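Long-range contact in putative NADH dehydrogenase/NAD(P)H nitroreductase (Parabacteroides distasonis, PDB 3M5K), which binds flavin mononucleotide and, as a member of the nitroreductase family, is probably an NAD(P)H-dependent oxidoreductase: residues Lys59-Ala71 against Pro125-Leu137. Residues are numbered along the deposited sequence; the frame is centred on the assembly and turned at random.
Sequences KALDTMAEGLPFA and PDRIEIVRKELRL. With FMN (flavin mononucleotide), chain C.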
loop_
_atom_site.group_PDB
_atom_site.type_symbol
_atom_site.label_atom_id
_atom_site.label_comp_id
_atom_site.label_asym_id
_atom_site.label_seq_id
_atom_site.Cartn_x
_atom_site.Cartn_y
_atom_site.Cartn_z
ATOM N N LYS A 59 15.339 18.188 17.387
ATOM C CA LYS A 59 14.978 17.685 18.699
ATOM C C LYS A 59 13.892 16.584 18.592
ATOM O O LYS A 59 14.002 15.539 19.233
ATOM C CB LYS A 59 14.557 18.843 19.616
ATOM C CG LYS A 59 14.269 18.440 21.026
ATOM C CD LYS A 59 15.542 18.162 21.804
ATOM C CE LYS A 59 15.208 17.714 23.231
ATOM N NZ LYS A 59 16.364 17.090 23.917
ATOM N N ALA A 60 12.850 16.822 17.785
ATOM C CA ALA A 60 11.770 15.824 17.651
ATOM C C ALA A 60 12.298 14.535 17.014
ATOM O O ALA A 60 11.967 13.421 17.446
ATOM C CB ALA A 60 10.562 16.407 16.840
ATOM N N LEU A 61 13.128 14.680 15.992
ATOM C CA LEU A 61 13.676 13.522 15.280
ATOM C C LEU A 61 14.544 12.683 16.209
ATOM O O LEU A 61 14.416 11.439 16.281
ATOM C CB LEU A 61 14.464 13.932 14.044
ATOM C CG LEU A 61 13.726 14.457 12.802
ATOM C CD1 LEU A 61 14.711 15.092 11.793
ATOM C CD2 LEU A 61 12.834 13.341 12.170
ATOM N N ASP A 62 15.399 13.372 16.955
ATOM C CA ASP A 62 16.269 12.691 17.924
ATOM C C ASP A 62 15.501 12.042 19.088
ATOM O O ASP A 62 15.863 10.976 19.503
ATOM C CB ASP A 62 17.287 13.676 18.496
ATOM C CG ASP A 62 18.332 14.117 17.490
ATOM O OD1 ASP A 62 18.474 13.515 16.423
ATOM O OD2 ASP A 62 19.026 15.119 17.804
ATOM N N THR A 63 14.448 12.698 19.596
ATOM C CA THR A 63 13.666 12.178 20.701
ATOM C C THR A 63 12.913 10.913 20.246
ATOM O O THR A 63 12.898 9.903 20.940
ATOM C CB THR A 63 12.716 13.240 21.292
ATOM O OG1 THR A 63 13.480 14.352 21.765
ATOM C CG2 THR A 63 11.827 12.645 22.439
HETATM N N MSE A 64 12.315 10.965 19.057
HETATM C CA MSE A 64 11.704 9.765 18.483
HETATM C C MSE A 64 12.694 8.620 18.262
HETATM O O MSE A 64 12.424 7.495 18.672
HETATM C CB MSE A 64 10.937 10.132 17.208
HETATM C CG MSE A 64 9.678 10.956 17.543
HETATM SE SE MSE A 64 8.566 11.143 15.880
HETATM C CE MSE A 64 9.772 12.250 14.947
ATOM N N ALA A 65 13.858 8.909 17.664
ATOM C CA ALA A 65 14.942 7.926 17.549
ATOM C C ALA A 65 15.243 7.221 18.891
ATOM O O ALA A 65 15.324 5.994 18.942
ATOM C CB ALA A 65 16.198 8.599 17.002
ATOM N N GLU A 66 15.337 8.002 19.959
ATOM C CA GLU A 66 15.735 7.489 21.267
ATOM C C GLU A 66 14.607 6.720 21.992
ATOM O O GLU A 66 14.849 6.037 23.008
ATOM C CB GLU A 66 16.276 8.652 22.101
ATOM C CG GLU A 66 17.590 9.186 21.518
ATOM C CD GLU A 66 18.059 10.538 22.066
ATOM O OE1 GLU A 66 17.276 11.523 22.108
ATOM O OE2 GLU A 66 19.243 10.612 22.417
ATOM N N GLY A 67 13.382 6.837 21.471
ATOM C CA GLY A 67 12.236 6.079 21.970
ATOM C C GLY A 67 11.692 4.986 21.078
ATOM O O GLY A 67 10.739 4.328 21.459
ATOM N N LEU A 68 12.267 4.804 19.894
ATOM C CA LEU A 68 11.834 3.800 18.933
ATOM C C LEU A 68 13.005 2.843 18.602
ATOM O O LEU A 68 13.850 3.134 17.726
ATOM C CB LEU A 68 11.298 4.468 17.668
ATOM C CG LEU A 68 10.030 5.345 17.833
ATOM C CD1 LEU A 68 9.805 6.215 16.617
ATOM C CD2 LEU A 68 8.758 4.525 18.140
ATOM N N PRO A 69 13.072 1.708 19.312
ATOM C CA PRO A 69 14.001 0.625 18.987
ATOM C C PRO A 69 14.227 0.286 17.510
ATOM O O PRO A 69 15.359 0.013 17.134
ATOM C CB PRO A 69 13.391 -0.570 19.713
ATOM C CG PRO A 69 12.885 0.048 20.998
ATOM C CD PRO A 69 12.319 1.396 20.550
ATOM N N PHE A 70 13.230 0.306 16.650
ATOM C CA PHE A 70 13.584 -0.027 15.253
ATOM C C PHE A 70 13.620 1.152 14.304
ATOM O O PHE A 70 13.557 0.996 13.070
ATOM C CB PHE A 70 12.685 -1.161 14.790
ATOM C CG PHE A 70 12.787 -2.343 15.687
ATOM C CD1 PHE A 70 13.941 -3.117 15.682
ATOM C CD2 PHE A 70 11.803 -2.612 16.622
ATOM C CE1 PHE A 70 14.088 -4.185 16.548
ATOM C CE2 PHE A 70 11.938 -3.692 17.488
ATOM C CZ PHE A 70 13.092 -4.476 17.446
ATOM N N ALA A 71 13.768 2.345 14.876
ATOM C CA ALA A 71 13.800 3.566 14.094
ATOM C C ALA A 71 14.953 4.462 14.550
ATOM O O ALA A 71 14.867 5.689 14.529
ATOM C CB ALA A 71 12.432 4.295 14.161
ATOM N N PRO A 125 1.334 0.154 21.058
ATOM C CA PRO A 125 1.045 1.305 21.929
ATOM C C PRO A 125 2.222 2.129 22.439
ATOM O O PRO A 125 2.050 3.334 22.651
ATOM C CB PRO A 125 0.262 0.685 23.095
ATOM C CG PRO A 125 -0.384 -0.546 22.488
ATOM C CD PRO A 125 0.672 -1.074 21.557
ATOM N N ASP A 126 3.391 1.516 22.642
ATOM C CA ASP A 126 4.565 2.298 23.091
ATOM C C ASP A 126 5.130 3.208 21.996
ATOM O O ASP A 126 5.505 4.372 22.259
ATOM C CB ASP A 126 5.640 1.410 23.695
ATOM C CG ASP A 126 6.155 0.377 22.748
ATOM O OD1 ASP A 126 5.378 -0.290 22.040
ATOM O OD2 ASP A 126 7.381 0.249 22.717
ATOM N N ARG A 127 5.073 2.738 20.753
ATOM C CA ARG A 127 5.508 3.550 19.630
ATOM C C ARG A 127 4.497 4.656 19.363
ATOM O O ARG A 127 4.890 5.797 19.101
ATOM C CB ARG A 127 5.735 2.693 18.394
ATOM C CG ARG A 127 6.643 1.490 18.616
ATOM C CD ARG A 127 7.108 0.909 17.265
ATOM N NE ARG A 127 7.529 -0.482 17.415
ATOM C CZ ARG A 127 7.925 -1.292 16.426
ATOM N NH1 ARG A 127 7.984 -0.865 15.169
ATOM N NH2 ARG A 127 8.271 -2.556 16.705
ATOM N N ILE A 128 3.204 4.325 19.440
ATOM C CA ILE A 128 2.160 5.309 19.258
ATOM C C ILE A 128 2.319 6.441 20.291
ATOM O O ILE A 128 2.178 7.634 19.960
ATOM C CB ILE A 128 0.723 4.669 19.348
ATOM C CG1 ILE A 128 0.478 3.658 18.180
ATOM C CG2 ILE A 128 -0.384 5.770 19.420
ATOM C CD1 ILE A 128 -0.684 2.648 18.483
ATOM N N GLU A 129 2.546 6.064 21.563
ATOM C CA GLU A 129 2.691 7.077 22.626
ATOM C C GLU A 129 3.725 8.146 22.319
ATOM O O GLU A 129 3.427 9.338 22.399
ATOM C CB GLU A 129 3.002 6.414 23.960
ATOM C CG GLU A 129 2.936 7.328 25.163
ATOM C CD GLU A 129 4.092 8.277 25.294
ATOM O OE1 GLU A 129 5.249 7.890 25.028
ATOM O OE2 GLU A 129 3.822 9.427 25.699
ATOM N N ILE A 130 4.915 7.745 21.882
ATOM C CA ILE A 130 5.988 8.703 21.707
ATOM C C ILE A 130 5.789 9.561 20.478
ATOM O O ILE A 130 6.057 10.759 20.499
ATOM C CB ILE A 130 7.389 8.016 21.772
ATOM C CG1 ILE A 130 8.499 9.085 21.843
ATOM C CG2 ILE A 130 7.629 6.994 20.596
ATOM C CD1 ILE A 130 9.841 8.496 22.165
ATOM N N VAL A 131 5.260 8.966 19.411
ATOM C CA VAL A 131 5.005 9.720 18.205
ATOM C C VAL A 131 3.883 10.709 18.411
ATOM O O VAL A 131 4.020 11.870 18.005
ATOM C CB VAL A 131 4.772 8.797 16.978
ATOM C CG1 VAL A 131 4.314 9.628 15.748
ATOM C CG2 VAL A 131 6.069 7.937 16.692
ATOM N N ARG A 132 2.803 10.284 19.063
ATOM C CA ARG A 132 1.710 11.179 19.383
ATOM C C ARG A 132 2.174 12.346 20.260
ATOM O O ARG A 132 1.775 13.480 20.045
ATOM C CB ARG A 132 0.555 10.424 20.052
ATOM C CG ARG A 132 -0.540 11.315 20.593
ATOM C CD ARG A 132 -1.715 10.583 21.224
ATOM N NE ARG A 132 -2.162 9.443 20.425
ATOM C CZ ARG A 132 -2.835 9.547 19.281
ATOM N NH1 ARG A 132 -3.161 10.731 18.780
ATOM N NH2 ARG A 132 -3.217 8.462 18.659
ATOM N N LYS A 133 2.975 12.030 21.274
ATOM C CA LYS A 133 3.515 13.027 22.187
ATOM C C LYS A 133 4.376 14.053 21.462
ATOM O O LYS A 133 4.113 15.242 21.527
ATOM C CB LYS A 133 4.336 12.340 23.291
ATOM C CG LYS A 133 5.046 13.320 24.250
ATOM C CD LYS A 133 4.032 14.209 24.950
ATOM N N GLU A 134 5.400 13.584 20.765
ATOM C CA GLU A 134 6.372 14.484 20.133
ATOM C C GLU A 134 5.752 15.343 19.019
ATOM O O GLU A 134 6.240 16.426 18.721
ATOM C CB GLU A 134 7.553 13.710 19.562
ATOM C CG GLU A 134 8.484 13.087 20.610
ATOM C CD GLU A 134 8.989 14.122 21.599
ATOM O OE1 GLU A 134 9.599 15.102 21.089
ATOM O OE2 GLU A 134 8.676 13.957 22.819
ATOM N N LEU A 135 4.671 14.867 18.397
ATOM C CA LEU A 135 4.085 15.597 17.271
ATOM C C LEU A 135 2.738 16.207 17.618
ATOM O O LEU A 135 2.065 16.779 16.751
ATOM C CB LEU A 135 3.983 14.656 16.063
ATOM C CG LEU A 135 5.324 14.093 15.562
ATOM C CD1 LEU A 135 5.106 13.150 14.338
ATOM C CD2 LEU A 135 6.314 15.205 15.257
ATOM N N ARG A 136 2.331 16.089 18.870
ATOM C CA ARG A 136 1.079 16.688 19.360
ATOM C C ARG A 136 -0.114 16.275 18.483
ATOM O O ARG A 136 -0.960 17.085 18.104
ATOM C CB ARG A 136 1.211 18.229 19.501
ATOM C CG ARG A 136 2.232 18.646 20.545
ATOM C CD ARG A 136 2.660 20.112 20.411
ATOM N NE ARG A 136 3.069 20.420 19.048
ATOM C CZ ARG A 136 4.214 20.058 18.498
ATOM N NH1 ARG A 136 5.137 19.412 19.189
ATOM N NH2 ARG A 136 4.449 20.374 17.229
ATOM N N LEU A 137 -0.196 14.976 18.206
ATOM C CA LEU A 137 -1.292 14.437 17.400
ATOM C C LEU A 137 -2.562 14.328 18.211
ATOM O O LEU A 137 -2.557 13.713 19.272
ATOM C CB LEU A 137 -0.931 13.048 16.818
ATOM C CG LEU A 137 0.324 13.054 15.948
ATOM C CD1 LEU A 137 0.601 11.613 15.413
ATOM C CD2 LEU A 137 0.318 14.088 14.796
HETATM N N1 FMN C . 11.951 -1.462 9.110
HETATM C C2 FMN C . 12.609 -0.937 10.215
HETATM O O2 FMN C . 13.820 -0.686 10.184
HETATM N N3 FMN C . 11.909 -0.676 11.371
HETATM C C4 FMN C . 10.566 -0.949 11.513
HETATM O O4 FMN C . 10.031 -0.674 12.576
HETATM C C4A FMN C . 9.880 -1.497 10.416
HETATM N N5 FMN C . 8.522 -1.826 10.505
HETATM C C5A FMN C . 7.849 -2.167 9.335
HETATM C C6 FMN C . 6.464 -2.294 9.388
HETATM C C7 FMN C . 5.708 -2.584 8.249
HETATM C C7M FMN C . 4.191 -2.668 8.477
HETATM C C8 FMN C . 6.372 -2.748 6.983
HETATM C C8M FMN C . 5.667 -3.052 5.673
HETATM C C9 FMN C . 7.750 -2.632 6.937
HETATM C C9A FMN C . 8.528 -2.338 8.112
HETATM N N10 FMN C . 9.948 -2.240 8.094
HETATM C C10 FMN C . 10.599 -1.742 9.212
HETATM C "C1'" FMN C . 10.782 -2.497 6.865
HETATM C "C2'" FMN C . 10.940 -4.014 6.675
HETATM O "O2'" FMN C . 11.961 -4.523 7.525
HETATM C "C3'" FMN C . 11.265 -4.349 5.209
HETATM O "O3'" FMN C . 10.227 -3.924 4.340
HETATM C "C4'" FMN C . 11.597 -5.822 4.998
HETATM O "O4'" FMN C . 12.791 -6.198 5.705
HETATM C "C5'" FMN C . 11.734 -6.120 3.506
HETATM O "O5'" FMN C . 12.818 -5.399 2.944
HETATM P P FMN C . 12.656 -4.359 1.722
HETATM O O1P FMN C . 12.092 -5.144 0.544
HETATM O O2P FMN C . 11.772 -3.175 2.124
HETATM O O3P FMN C . 14.032 -3.827 1.439
HETATM O O HOH W 1 11.526 16.562 22.485
#
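The Phe70 ring meets the guanidinium of Arg127 obliquely: the two planes are 47° apart, and Arg127 NH2 lies 3.5 Å from Phe70 CD2, so the pair is not a parallel stack. One ring face carries Pro69 CB, over its outer part. Both residues belong to the flavin site of this nitroreductase fold, where helices 59-67 and 125-135 run antiparallel (166° between directions), their axes approaching to 9.9 Å, and pack beside the four-stranded sheet. Phe70 O, in the type I turn Leu68-Ala71 that follows helix 58-67, accepts the flavin N3-H over 2.9 Å. Arg127 NH1 makes a weak, bent bond to flavin O4 and also hydrogen-bonds to Ala120 O, so NH1 is shared between a protein carbonyl and, weakly, the flavin.

Behind this end, Leu68 CD2 packs against Arg127 CB (3.5 Å) and Ile130 CG2. With CG1 anti to the backbone N (chi1 -170°) and chi2 also extended, Ile130 reaches across to Gly67, its CD1 a tight 3.4 Å from Gly67 CA. Deeper, the selenium of Met64 (selenomethionine) touches Val131 CG2, while Val55 of the sheet covers both Met64 and Leu135. At the far end, Thr63 CG2 abuts the carboxylate carbon of Glu134. One water donates to both Thr63 OG1 and Glu134 OE1, and the same hydroxyl bonds to Lys59 O (2.8 Å), approaching from the face opposite Thr63 N.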